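Local coordinates for protein major allergen Dau c 1 (Daucus carota, PDB 2WQL) that belongs to the Bet v 1 family of pathogenesis-related plant defence proteins and major allergens, and probably binds small ligands in an internal pocket, at residues 51-56 with 68-73. The protein carries 4 engineered substitutions. Residues are numbered along the deposited sequence; the frame is centred on the assembly and turned at random.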
loop_
_atom_site.group_PDB
_atom_site.type_symbol
_atom_site.label_atom_id
_atom_site.label_comp_id
_atom_site.label_asym_id
_atom_site.label_seq_id
_atom_site.Cartn_x
_atom_site.Cartn_y
_atom_site.Cartn_z
ATOM N N GLY A 51 6.562 6.358 -35.047
ATOM C CA GLY A 51 7.133 5.836 -36.282
ATOM C C GLY A 51 8.597 5.471 -36.184
ATOM O O GLY A 51 9.120 4.790 -37.056
ATOM N N THR A 52 9.260 5.921 -35.130
ATOM C CA THR A 52 10.661 5.608 -34.912
ATOM C C THR A 52 10.828 4.101 -34.688
ATOM O O THR A 52 10.023 3.475 -34.011
ATOM C CB THR A 52 11.208 6.377 -33.692
ATOM O OG1 THR A 52 11.142 7.784 -33.948
ATOM C CG2 THR A 52 12.665 5.975 -33.384
ATOM N N VAL A 53 11.870 3.527 -35.274
ATOM C CA VAL A 53 12.130 2.101 -35.179
ATOM C C VAL A 53 13.587 1.903 -34.753
ATOM O O VAL A 53 14.504 2.431 -35.359
ATOM C CB VAL A 53 11.873 1.384 -36.535
ATOM C CG1 VAL A 53 12.296 -0.058 -36.455
ATOM C CG2 VAL A 53 10.409 1.481 -36.951
ATOM N N ARG A 54 13.794 1.136 -33.700
ATOM C CA ARG A 54 15.138 0.822 -33.218
ATOM C C ARG A 54 15.452 -0.655 -33.388
ATOM O O ARG A 54 14.707 -1.507 -32.911
ATOM C CB ARG A 54 15.262 1.172 -31.740
ATOM C CG ARG A 54 15.207 2.661 -31.437
ATOM C CD ARG A 54 15.405 2.931 -29.951
ATOM N NE ARG A 54 15.583 4.359 -29.718
ATOM C CZ ARG A 54 14.599 5.237 -29.547
ATOM N NH1 ARG A 54 13.339 4.850 -29.558
ATOM N NH2 ARG A 54 14.876 6.518 -29.361
ATOM N N ILE A 55 16.555 -0.952 -34.063
ATOM C CA ILE A 55 17.049 -2.324 -34.183
ATOM C C ILE A 55 18.168 -2.534 -33.152
ATOM O O ILE A 55 19.255 -1.988 -33.289
ATOM C CB ILE A 55 17.560 -2.630 -35.607
ATOM C CG1 ILE A 55 16.451 -2.357 -36.642
ATOM C CG2 ILE A 55 18.033 -4.085 -35.719
ATOM C CD1 ILE A 55 16.891 -2.440 -38.124
ATOM N N ILE A 56 17.875 -3.305 -32.108
ATOM C CA ILE A 56 18.789 -3.483 -30.984
ATOM C C ILE A 56 19.435 -4.878 -31.004
ATOM O O ILE A 56 18.773 -5.883 -31.281
ATOM C CB ILE A 56 18.058 -3.264 -29.653
ATOM C CG1 ILE A 56 17.539 -1.822 -29.580
ATOM C CG2 ILE A 56 18.972 -3.544 -28.495
ATOM C CD1 ILE A 56 16.417 -1.623 -28.562
ATOM N N THR A 68 13.641 -5.670 -32.310
ATOM C CA THR A 68 13.281 -4.507 -33.101
ATOM C C THR A 68 12.058 -3.898 -32.459
ATOM O O THR A 68 11.039 -4.571 -32.325
ATOM C CB THR A 68 12.944 -4.904 -34.549
ATOM O OG1 THR A 68 14.087 -5.515 -35.152
ATOM C CG2 THR A 68 12.517 -3.700 -35.386
ATOM N N VAL A 69 12.154 -2.625 -32.073
ATOM C CA VAL A 69 11.095 -1.949 -31.316
ATOM C C VAL A 69 10.623 -0.688 -32.029
ATOM O O VAL A 69 11.423 0.184 -32.325
ATOM C CB VAL A 69 11.600 -1.569 -29.914
ATOM C CG1 VAL A 69 10.502 -0.877 -29.094
ATOM C CG2 VAL A 69 12.116 -2.807 -29.212
ATOM N N ARG A 70 9.319 -0.602 -32.272
ATOM C CA ARG A 70 8.706 0.555 -32.913
ATOM C C ARG A 70 8.084 1.440 -31.849
ATOM O O ARG A 70 7.442 0.933 -30.943
ATOM C CB ARG A 70 7.631 0.100 -33.890
ATOM C CG ARG A 70 6.860 1.213 -34.572
ATOM C CD ARG A 70 5.797 0.649 -35.498
ATOM N NE ARG A 70 4.749 -0.017 -34.731
ATOM C CZ ARG A 70 4.168 -1.164 -35.059
ATOM N NH1 ARG A 70 4.516 -1.821 -36.145
ATOM N NH2 ARG A 70 3.235 -1.666 -34.275
ATOM N N THR A 71 8.276 2.754 -31.956
ATOM C CA THR A 71 7.577 3.709 -31.101
ATOM C C THR A 71 6.233 4.047 -31.747
ATOM O O THR A 71 6.215 4.533 -32.868
ATOM C CB THR A 71 8.364 5.040 -30.953
ATOM O OG1 THR A 71 9.682 4.795 -30.438
ATOM C CG2 THR A 71 7.614 6.025 -30.024
ATOM N N ASP A 72 5.134 3.801 -31.026
ATOM C CA ASP A 72 3.781 4.058 -31.514
ATOM C C ASP A 72 3.321 5.460 -31.137
ATOM O O ASP A 72 2.591 6.091 -31.887
ATOM C CB ASP A 72 2.808 3.031 -30.955
ATOM C CG ASP A 72 3.208 1.601 -31.288
ATOM O OD1 ASP A 72 3.229 1.248 -32.487
ATOM O OD2 ASP A 72 3.494 0.820 -30.341
ATOM N N ALA A 73 3.733 5.949 -29.969
ATOM C CA ALA A 73 3.275 7.260 -29.460
ATOM C C ALA A 73 4.184 7.756 -28.330
ATOM O O ALA A 73 4.700 6.971 -27.528
ATOM C CB ALA A 73 1.831 7.191 -28.984
#
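An antiparallel hairpin in the curved sheet of the Bet v 1 fold joins strands 53-57 and 66-75, and Arg54 and Val69 form a hydrogen-bonded pair. Arg54 N reaches Val69 O at 2.9 Å, and Val69 N returns the bond to Arg54 O over 2.9 Å. The ladder runs on past the start of the first strand: Thr71 N donates to Thr52 O at 2.8 Å, almost straight (171°), and Gly51 N closes the series on Thr71 O at 2.9 Å. Gly51 has a positive phi (94°), where a CB would press on the preceding carbonyl.

Side chains alternate between the two faces. Val53, Ile55, Thr68 and Arg70 share one. There Val53 CG1, set anti to the backbone N (chi1 174°), meets Thr68 CG2 at 3.8 Å, a diagonal methyl contact between neighbouring non-hydrogen-bonded pairs. Arg70 bends at chi3 and turns its NE to Asp72 OD1, 3.0 Å away. This salt bridge runs along its own strand; NE meets OD1 on its syn side, somewhat out of the carboxylate plane, while Asp72 OD2 is hydrogen-bonded to Thr84 OG1 on the next strand.

Arg54 and Val69 point to the other face. The extended Arg54 chain brings its guanidinium to Thr52, whose CG2 sits above one face, displaced toward the rim, and NH1 passes Thr71 OG1 at 3.8 Å, a contact rather than a bond. The stronger polar partners lie elsewhere: Arg54 NH2 makes a salt bridge with Asp28 of helix 27-34, and Thr71 OG1 is hydrogen-bonded to Tyr81 OH. Val69 touches the bound polyethylene glycol fragment, and Tyr81 belongs to the same pocket, placing this side of the hairpin at the ligand pocket enclosed between sheet and helices in the Bet v 1 fold.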